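Local coordinates for protein SSD1 (Saccharomyces cerevisiae S288C, PDB 7AM1) that binds mRNA at an alternative recognition site as a catalytically inactive member of the RNase II family, and acts as a translational repressor, at residues A[219-224]-A[285-290]; A[9-14]-A[208-213]; A[777-782]-A[878-883]. All coordinates share one frame; numbering follows the deposited sequence.

Interaction 1. Residues A[219-224]-A[285-290]; sequences QLFSGT and ASIKRW
Phe221 and Ala285 form an antiparallel hydrogen-bonded pair that joins the two adjacent strands 221-226 and 281-289 in the five-stranded sheet of the second cold-shock domain, an OB fold. Phe221 N donates to Ala285 O over 2.9 Å, a bond bent to 140° at the hydrogen, and Ala285 N donates back to Phe221 O at 2.8 Å with a straighter approach. The strands then part: the N-to-C directions of 221-224 and 285-289 differ by 110°, and these short pieces come no closer than 6.3 Å between axes. Where the next direct rung would fall, a water takes over. It donates to Gln219 O at 2.6 Å and accepts from Ile287 N at 2.9 Å. The hydroxyl of Ser286 grips the same carbonyl, with OG giving its proton to Gln219 O at 3.1 Å from somewhat outside the carbonyl plane. Gln219 O thus takes two donors, one from the side chain and one from the solvent.

The apolar part of the contact is formed by Phe221 and Ile287. With CG of Phe221 anti to its carbonyl carbon (chi1 -53°), the ring leans back toward the Gln219 end of its own segment, where its CE2 meets CD1 of Ile287 at 3.8 Å. The ring also touches Phe250, Val257 and Ile260, and Ile287 reaches Ile260 as well, so the two side chains share one hydrophobic layer. Ala285 points to the same side as Phe221, against Phe250. Leu220 packs on Val302 and Leu325, and its methyl CD2 lies 3.2 Å from Ser286 OG, a tight fit.

Farther out, two side chains hold the backbone of 219-224: Ser222 N binds Asp321 OD1, and Leu220 N binds Asn323 OD1.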
loop_
_atom_site.group_PDB
_atom_site.type_symbol
_atom_site.label_atom_id
_atom_site.label_comp_id
_atom_site.label_asym_id
_atom_site.label_seq_id
_atom_site.Cartn_x
_atom_site.Cartn_y
_atom_site.Cartn_z
ATOM N N GLN A 219 4.753 -7.365 18.623
ATOM C CA GLN A 219 5.200 -6.937 17.304
ATOM C C GLN A 219 6.629 -7.412 17.064
ATOM O O GLN A 219 7.445 -7.489 17.986
ATOM C CB GLN A 219 5.122 -5.415 17.179
ATOM C CG GLN A 219 3.708 -4.855 17.198
ATOM C CD GLN A 219 3.673 -3.343 17.060
ATOM O OE1 GLN A 219 4.298 -2.770 16.167
ATOM N NE2 GLN A 219 2.932 -2.688 17.945
ATOM N N LEU A 220 6.921 -7.759 15.812
ATOM C CA LEU A 220 8.227 -8.268 15.421
ATOM C C LEU A 220 8.883 -7.301 14.446
ATOM O O LEU A 220 8.203 -6.573 13.713
ATOM C CB LEU A 220 8.120 -9.651 14.766
ATOM C CG LEU A 220 7.410 -10.728 15.585
ATOM C CD1 LEU A 220 7.169 -11.975 14.745
ATOM C CD2 LEU A 220 8.215 -11.057 16.832
ATOM N N PHE A 221 10.216 -7.303 14.448
ATOM C CA PHE A 221 11.010 -6.418 13.608
ATOM C C PHE A 221 12.170 -7.197 13.015
ATOM O O PHE A 221 12.936 -7.825 13.750
ATOM C CB PHE A 221 11.557 -5.230 14.406
ATOM C CG PHE A 221 10.507 -4.479 15.162
ATOM C CD1 PHE A 221 9.643 -3.625 14.506
ATOM C CD2 PHE A 221 10.390 -4.625 16.534
ATOM C CE1 PHE A 221 8.675 -2.929 15.205
ATOM C CE2 PHE A 221 9.422 -3.935 17.234
ATOM C CZ PHE A 221 8.561 -3.088 16.566
ATOM N N SER A 222 12.302 -7.149 11.698
ATOM C CA SER A 222 13.452 -7.731 11.024
ATOM C C SER A 222 14.552 -6.683 10.908
ATOM O O SER A 222 14.282 -5.480 10.843
ATOM C CB SER A 222 13.064 -8.237 9.639
ATOM O OG SER A 222 12.644 -7.156 8.827
ATOM N N GLY A 223 15.796 -7.147 10.895
ATOM C CA GLY A 223 16.917 -6.234 10.821
ATOM C C GLY A 223 18.233 -6.950 11.056
ATOM O O GLY A 223 18.309 -8.181 11.048
ATOM N N THR A 224 19.265 -6.145 11.276
ATOM C CA THR A 224 20.622 -6.641 11.414
ATOM C C THR A 224 21.135 -6.335 12.813
ATOM O O THR A 224 20.617 -5.458 13.508
ATOM C CB THR A 224 21.542 -6.006 10.373
ATOM O OG1 THR A 224 21.451 -4.582 10.480
ATOM C CG2 THR A 224 21.120 -6.428 8.976
ATOM N N ALA A 285 13.607 -9.330 15.964
ATOM C CA ALA A 285 13.679 -8.860 17.339
ATOM C C ALA A 285 12.319 -8.332 17.782
ATOM O O ALA A 285 11.437 -8.053 16.965
ATOM C CB ALA A 285 14.747 -7.769 17.497
ATOM N N SER A 286 12.162 -8.199 19.098
ATOM C CA SER A 286 10.989 -7.575 19.692
ATOM C C SER A 286 11.438 -6.578 20.748
ATOM O O SER A 286 12.514 -6.715 21.332
ATOM C CB SER A 286 10.047 -8.613 20.332
ATOM O OG SER A 286 9.438 -9.428 19.345
ATOM N N ILE A 287 10.612 -5.563 20.977
ATOM C CA ILE A 287 10.899 -4.552 21.988
ATOM C C ILE A 287 10.237 -4.976 23.292
ATOM O O ILE A 287 9.023 -5.212 23.339
ATOM C CB ILE A 287 10.410 -3.166 21.534
ATOM C CG1 ILE A 287 11.277 -2.658 20.377
ATOM C CG2 ILE A 287 10.425 -2.188 22.697
ATOM C CD1 ILE A 287 10.779 -1.381 19.744
ATOM N N LYS A 288 11.032 -5.051 24.358
ATOM C CA LYS A 288 10.579 -5.535 25.656
ATOM C C LYS A 288 10.302 -4.413 26.649
ATOM O O LYS A 288 9.344 -4.502 27.420
ATOM C CB LYS A 288 11.605 -6.504 26.246
ATOM C CG LYS A 288 10.977 -7.782 26.776
ATOM C CD LYS A 288 11.941 -8.584 27.638
ATOM C CE LYS A 288 11.259 -9.820 28.214
ATOM N NZ LYS A 288 12.175 -10.628 29.060
ATOM N N ARG A 289 11.137 -3.381 26.695
ATOM C CA ARG A 289 10.948 -2.326 27.680
ATOM C C ARG A 289 11.649 -1.069 27.191
ATOM O O ARG A 289 12.595 -1.128 26.403
ATOM C CB ARG A 289 11.493 -2.717 29.061
ATOM C CG ARG A 289 12.997 -2.942 29.082
ATOM C CD ARG A 289 13.480 -3.578 30.383
ATOM N NE ARG A 289 14.938 -3.557 30.449
ATOM C CZ ARG A 289 15.662 -2.530 30.890
ATOM N NH1 ARG A 289 15.074 -1.427 31.334
ATOM N NH2 ARG A 289 16.985 -2.610 30.889
ATOM N N TRP A 290 11.173 0.074 27.681
ATOM C CA TRP A 290 11.807 1.359 27.392
ATOM C C TRP A 290 11.501 2.295 28.548
ATOM O O TRP A 290 10.497 3.020 28.538
ATOM C CB TRP A 290 11.323 1.946 26.068
ATOM C CG TRP A 290 12.181 3.068 25.572
ATOM C CD1 TRP A 290 13.204 3.683 26.240
ATOM C CD2 TRP A 290 12.088 3.711 24.300
ATOM N NE1 TRP A 290 13.751 4.668 25.457
ATOM C CE2 TRP A 290 13.082 4.707 24.262
ATOM C CE3 TRP A 290 11.256 3.543 23.189
ATOM C CZ2 TRP A 290 13.267 5.531 23.158
ATOM C CZ3 TRP A 290 11.445 4.359 22.092
ATOM C CH2 TRP A 290 12.441 5.342 22.085
HETATM O O HOH W 1 7.911 -5.651 19.799
#

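Interaction 2. Residues A[9-14]-A[208-213]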
loop_
_atom_site.group_PDB
_atom_site.type_symbol
_atom_site.label_atom_id
_atom_site.label_comp_id
_atom_site.label_asym_id
_atom_site.label_seq_id
_atom_site.Cartn_x
_atom_site.Cartn_y
_atom_site.Cartn_z
ATOM N N PRO A 9 7.797 10.313 33.156
ATOM C CA PRO A 9 6.999 9.103 33.385
ATOM C C PRO A 9 5.570 9.297 32.904
ATOM O O PRO A 9 5.030 10.406 32.916
ATOM C CB PRO A 9 7.063 8.909 34.905
ATOM C CG PRO A 9 7.364 10.270 35.454
ATOM C CD PRO A 9 8.243 10.927 34.422
ATOM N N TYR A 10 4.962 8.199 32.462
ATOM C CA TYR A 10 3.603 8.245 31.945
ATOM C C TYR A 10 2.595 8.529 33.055
ATOM O O TYR A 10 2.777 8.140 34.213
ATOM C CB TYR A 10 3.236 6.919 31.275
ATOM C CG TYR A 10 4.019 6.574 30.033
ATOM C CD1 TYR A 10 4.277 7.525 29.056
ATOM C CD2 TYR A 10 4.486 5.283 29.829
ATOM C CE1 TYR A 10 4.988 7.198 27.911
ATOM C CE2 TYR A 10 5.199 4.948 28.693
ATOM C CZ TYR A 10 5.446 5.907 27.739
ATOM O OH TYR A 10 6.153 5.563 26.608
ATOM N N LEU A 11 1.516 9.212 32.685
ATOM C CA LEU A 11 0.390 9.385 33.588
ATOM C C LEU A 11 -0.269 8.033 33.862
ATOM O O LEU A 11 -0.341 7.187 32.965
ATOM C CB LEU A 11 -0.641 10.332 32.977
ATOM C CG LEU A 11 -0.348 11.831 32.953
ATOM C CD1 LEU A 11 -1.515 12.565 32.300
ATOM C CD2 LEU A 11 -0.090 12.370 34.350
ATOM N N PRO A 12 -0.773 7.805 35.075
ATOM C CA PRO A 12 -1.537 6.575 35.325
ATOM C C PRO A 12 -2.740 6.479 34.399
ATOM O O PRO A 12 -3.378 7.481 34.074
ATOM C CB PRO A 12 -1.959 6.707 36.793
ATOM C CG PRO A 12 -0.949 7.623 37.396
ATOM C CD PRO A 12 -0.585 8.595 36.307
ATOM N N GLN A 13 -3.043 5.250 33.972
ATOM C CA GLN A 13 -4.165 5.035 33.066
ATOM C C GLN A 13 -5.461 5.596 33.643
ATOM O O GLN A 13 -6.266 6.194 32.918
ATOM C CB GLN A 13 -4.319 3.541 32.776
ATOM C CG GLN A 13 -3.111 2.894 32.099
ATOM C CD GLN A 13 -2.931 3.323 30.654
ATOM O OE1 GLN A 13 -3.899 3.624 29.958
ATOM N NE2 GLN A 13 -1.684 3.343 30.195
ATOM N N ALA A 14 -5.672 5.426 34.951
ATOM C CA ALA A 14 -6.945 5.793 35.566
ATOM C C ALA A 14 -7.331 7.242 35.289
ATOM O O ALA A 14 -8.516 7.554 35.130
ATOM C CB ALA A 14 -6.882 5.549 37.075
ATOM N N HIS A 208 2.897 16.749 23.335
ATOM C CA HIS A 208 3.831 15.730 23.789
ATOM C C HIS A 208 3.043 14.561 24.358
ATOM O O HIS A 208 1.920 14.720 24.840
ATOM C CB HIS A 208 4.828 16.275 24.831
ATOM C CG HIS A 208 4.206 16.656 26.139
ATOM N ND1 HIS A 208 4.701 16.221 27.350
ATOM C CD2 HIS A 208 3.145 17.444 26.428
ATOM C CE1 HIS A 208 3.963 16.716 28.328
ATOM N NE2 HIS A 208 3.011 17.461 27.796
ATOM N N VAL A 209 3.647 13.381 24.288
ATOM C CA VAL A 209 2.987 12.141 24.678
ATOM C C VAL A 209 3.091 11.988 26.191
ATOM O O VAL A 209 4.189 12.026 26.755
ATOM C CB VAL A 209 3.614 10.942 23.949
ATOM C CG1 VAL A 209 3.079 9.630 24.502
ATOM C CG2 VAL A 209 3.359 11.043 22.442
ATOM N N VAL A 210 1.945 11.834 26.856
ATOM C CA VAL A 210 1.921 11.667 28.307
ATOM C C VAL A 210 1.565 10.252 28.730
ATOM O O VAL A 210 1.670 9.937 29.927
ATOM C CB VAL A 210 0.960 12.673 28.978
ATOM C CG1 VAL A 210 1.393 14.099 28.667
ATOM C CG2 VAL A 210 -0.487 12.432 28.539
ATOM N N ALA A 211 1.151 9.394 27.804
ATOM C CA ALA A 211 0.845 8.011 28.136
ATOM C C ALA A 211 0.650 7.234 26.844
ATOM O O ALA A 211 0.253 7.798 25.821
ATOM C CB ALA A 211 -0.408 7.909 29.018
ATOM N N VAL A 212 0.943 5.939 26.902
ATOM C CA VAL A 212 0.603 5.014 25.829
ATOM C C VAL A 212 -0.693 4.323 26.224
ATOM O O VAL A 212 -0.751 3.633 27.249
ATOM C CB VAL A 212 1.720 3.991 25.577
ATOM C CG1 VAL A 212 1.272 2.981 24.515
ATOM C CG2 VAL A 212 3.008 4.692 25.152
ATOM N N LEU A 213 -1.736 4.513 25.421
ATOM C CA LEU A 213 -3.037 3.950 25.753
ATOM C C LEU A 213 -3.190 2.524 25.240
ATOM O O LEU A 213 -3.792 1.687 25.922
ATOM C CB LEU A 213 -4.151 4.839 25.196
ATOM C CG LEU A 213 -4.103 6.303 25.649
ATOM C CD1 LEU A 213 -5.194 7.124 24.974
ATOM C CD2 LEU A 213 -4.209 6.421 27.170
#
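Tyr10 and Leu11 lie across Val210 and Ala211, laying the irregular N-terminal segment on strand 206-214. That strand belongs to a five-stranded mixed sheet, consistent with the first cold-shock domain of RNase II relatives, and carries a classic beta bulge where Val210 and Ala211 both face Ala70.

Two hydrogen bonds hold the segment. Leu11 N donates to Val210 O at 2.9 Å, nearly straight, and Tyr10 CA adds a CH...O contact to that oxygen. Farther along, Gln13 NE2 gives a proton to Val212 O at 3.1 Å. The acceptor lies in the Gln13 amide plane, whereas NE2 is tilted 30° from the plane of the carbonyl. A bend at chi2 of Gln13 (-71°) turns the amide back to the strand.

The aromatic contacts belong to Tyr10. Val212 N sits over the centre of one ring face, 4.2 Å above the plane, and Val210 O lies at the ring edge. Arg62 makes a cation-pi contact with the ring, and OH hydrogen-bonds to Asn61 O. With an alanine here, Asn61 O would probably lose its hydroxyl partner and Val212 the ring laid over its backbone.

Apolar contacts fill in the rest. Leu11 and Val210 extend in the same direction alongside one another, CD1 to CG2 at 3.9 Å, and Val212 CG2 touches Tyr10 CZ at 3.8 Å.

Interaction 3. Residues A[777-782]-A[878-883]; sequences VLELHW and NYIQEI
On adjacent antiparallel strands of the DIS3L2-type C-terminal domain, an OB-fold family, the His781 imidazole has CG1 of Ile880 over the centre of one face, 3.9 Å from the ring centroid, a CH-pi contact. At the ring's edge ND1 gives a weak hydrogen bond to Asn878 OD1 at 3.2 Å. The Trp782 indole has Tyr879 O at its edge, and its NE1 donates to a lone pair of Gln881 OE1 at 2.8 Å, the indole and amide planes being 31° apart. Gln881 gets there because CG stands anti to the backbone N (chi1 -178°) and the chain runs extended from it.

Within this five-stranded sheet Leu778 pairs with Ile883, and Leu780 with Gln881, by two backbone bonds each; Trp782 N to Tyr879 O adds a further one.

On the Leu780 side, its CD1 rests on Ile883 CG1 at 3.9 Å. On the His781 side, the Glu779 and Glu882 carboxylates are nearly parallel, turned 11° against each other. Arg166 forms a salt bridge with Glu779 and Arg873 one with Glu882, which probably offsets their like charges: OE2 of Glu779 is 4.0 Å from OE2 of Glu882.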
loop_
_atom_site.group_PDB
_atom_site.type_symbol
_atom_site.label_atom_id
_atom_site.label_comp_id
_atom_site.label_asym_id
_atom_site.label_seq_id
_atom_site.Cartn_x
_atom_site.Cartn_y
_atom_site.Cartn_z
ATOM N N VAL A 777 10.076 26.258 -11.274
ATOM C CA VAL A 777 11.029 25.910 -12.324
ATOM C C VAL A 777 12.414 25.823 -11.704
ATOM O O VAL A 777 12.866 26.761 -11.038
ATOM C CB VAL A 777 11.025 26.929 -13.479
ATOM C CG1 VAL A 777 12.214 26.694 -14.400
ATOM C CG2 VAL A 777 9.729 26.833 -14.263
ATOM N N LEU A 778 13.087 24.701 -11.929
ATOM C CA LEU A 778 14.442 24.474 -11.456
ATOM C C LEU A 778 15.374 24.464 -12.657
ATOM O O LEU A 778 15.152 23.715 -13.614
ATOM C CB LEU A 778 14.524 23.154 -10.686
ATOM C CG LEU A 778 15.903 22.619 -10.318
ATOM C CD1 LEU A 778 16.526 23.475 -9.239
ATOM C CD2 LEU A 778 15.783 21.173 -9.859
ATOM N N GLU A 779 16.398 25.306 -12.619
ATOM C CA GLU A 779 17.368 25.400 -13.703
ATOM C C GLU A 779 18.667 24.758 -13.237
ATOM O O GLU A 779 19.331 25.268 -12.327
ATOM C CB GLU A 779 17.572 26.849 -14.135
ATOM C CG GLU A 779 16.337 27.446 -14.796
ATOM C CD GLU A 779 16.601 28.785 -15.457
ATOM O OE1 GLU A 779 17.694 29.353 -15.246
ATOM O OE2 GLU A 779 15.712 29.262 -16.196
ATOM N N LEU A 780 19.013 23.632 -13.854
ATOM C CA LEU A 780 20.256 22.935 -13.568
ATOM C C LEU A 780 21.361 23.510 -14.447
ATOM O O LEU A 780 21.193 23.623 -15.665
ATOM C CB LEU A 780 20.100 21.435 -13.820
ATOM C CG LEU A 780 18.933 20.719 -13.131
ATOM C CD1 LEU A 780 18.862 19.258 -13.568
ATOM C CD2 LEU A 780 19.048 20.805 -11.619
ATOM N N HIS A 781 22.486 23.868 -13.833
ATOM C CA HIS A 781 23.666 24.319 -14.571
ATOM C C HIS A 781 24.635 23.143 -14.610
ATOM O O HIS A 781 25.316 22.848 -13.624
ATOM C CB HIS A 781 24.283 25.555 -13.928
ATOM C CG HIS A 781 23.414 26.772 -14.021
ATOM N ND1 HIS A 781 23.914 28.031 -14.268
ATOM C CD2 HIS A 781 22.074 26.918 -13.893
ATOM C CE1 HIS A 781 22.920 28.901 -14.292
ATOM N NE2 HIS A 781 21.792 28.251 -14.067
ATOM N N TRP A 782 24.687 22.468 -15.752
ATOM C CA TRP A 782 25.436 21.231 -15.861
ATOM C C TRP A 782 26.919 21.483 -16.098
ATOM O O TRP A 782 27.319 22.489 -16.693
ATOM C CB TRP A 782 24.903 20.382 -17.012
ATOM C CG TRP A 782 23.573 19.744 -16.761
ATOM C CD1 TRP A 782 22.338 20.263 -17.044
ATOM C CD2 TRP A 782 23.344 18.459 -16.181
ATOM N NE1 TRP A 782 21.359 19.372 -16.680
ATOM C CE2 TRP A 782 21.951 18.257 -16.144
ATOM C CE3 TRP A 782 24.184 17.456 -15.691
ATOM C CZ2 TRP A 782 21.382 17.098 -15.634
ATOM C CZ3 TRP A 782 23.617 16.307 -15.187
ATOM C CH2 TRP A 782 22.230 16.136 -15.161
ATOM N N ASN A 878 27.325 29.079 -19.080
ATOM C CA ASN A 878 26.271 28.355 -18.377
ATOM C C ASN A 878 25.571 27.383 -19.321
ATOM O O ASN A 878 25.090 27.777 -20.388
ATOM C CB ASN A 878 25.262 29.322 -17.755
ATOM C CG ASN A 878 25.800 29.993 -16.504
ATOM O OD1 ASN A 878 26.478 29.357 -15.695
ATOM N ND2 ASN A 878 25.491 31.273 -16.331
ATOM N N TYR A 879 25.524 26.113 -18.925
ATOM C CA TYR A 879 24.870 25.048 -19.691
ATOM C C TYR A 879 23.613 24.649 -18.918
ATOM O O TYR A 879 23.651 23.801 -18.025
ATOM C CB TYR A 879 25.831 23.882 -19.898
ATOM C CG TYR A 879 27.070 24.292 -20.667
ATOM C CD1 TYR A 879 28.158 24.852 -20.013
ATOM C CD2 TYR A 879 27.139 24.146 -22.047
ATOM C CE1 TYR A 879 29.290 25.243 -20.710
ATOM C CE2 TYR A 879 28.272 24.535 -22.754
ATOM C CZ TYR A 879 29.341 25.083 -22.079
ATOM O OH TYR A 879 30.467 25.474 -22.768
ATOM N N ILE A 880 22.487 25.254 -19.295
ATOM C CA ILE A 880 21.285 25.280 -18.471
ATOM C C ILE A 880 20.253 24.302 -19.011
ATOM O O ILE A 880 19.963 24.291 -20.214
ATOM C CB ILE A 880 20.695 26.702 -18.410
ATOM C CG1 ILE A 880 21.731 27.680 -17.856
ATOM C CG2 ILE A 880 19.410 26.709 -17.594
ATOM C CD1 ILE A 880 21.248 29.115 -17.781
ATOM N N GLN A 881 19.686 23.494 -18.115
ATOM C CA GLN A 881 18.518 22.670 -18.403
ATOM C C GLN A 881 17.375 23.124 -17.506
ATOM O O GLN A 881 17.561 23.277 -16.293
ATOM C CB GLN A 881 18.800 21.181 -18.173
ATOM C CG GLN A 881 17.613 20.282 -18.504
ATOM C CD GLN A 881 17.850 18.830 -18.140
ATOM O OE1 GLN A 881 18.853 18.492 -17.512
ATOM N NE2 GLN A 881 16.921 17.961 -18.530
ATOM N N GLU A 882 16.202 23.341 -18.098
ATOM C CA GLU A 882 15.015 23.726 -17.346
ATOM C C GLU A 882 14.216 22.484 -16.968
ATOM O O GLU A 882 13.942 21.630 -17.818
ATOM C CB GLU A 882 14.132 24.676 -18.155
ATOM C CG GLU A 882 14.858 25.858 -18.761
ATOM C CD GLU A 882 13.908 26.825 -19.445
ATOM O OE1 GLU A 882 12.749 26.433 -19.713
ATOM O OE2 GLU A 882 14.321 27.973 -19.715
ATOM N N ILE A 883 13.851 22.390 -15.693
ATOM C CA ILE A 883 13.009 21.315 -15.177
ATOM C C ILE A 883 11.658 21.923 -14.814
ATOM O O ILE A 883 11.571 22.770 -13.916
ATOM C CB ILE A 883 13.653 20.624 -13.964
ATOM C CG1 ILE A 883 15.108 20.232 -14.255
ATOM C CG2 ILE A 883 12.851 19.397 -13.563
ATOM C CD1 ILE A 883 15.264 19.186 -15.339
HETATM O O HOH W 2 26.865 25.088 -16.385
#

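From the N terminus the three contacts follow in series, without nesting or crossing. Interaction 2 closes a loop of 193 residues, tying the N-terminal segment to strand 206-214. Only a short connection leads to strand 221-226, where interaction 1 opens and closes a 60-residue loop within the second cold-shock domain. The two are neighbours, nearest atoms about 5 Å apart, and Arg62 joins them by meeting the Tyr10 ring and Trp290 O. The RNB domain then intervenes before interaction 3 closes its 95-residue loop at the C-terminal end, the centres of interactions 1 and 3 being about 46 Å apart. Arg166, from inside the loop of interaction 2, reaches Glu779 there.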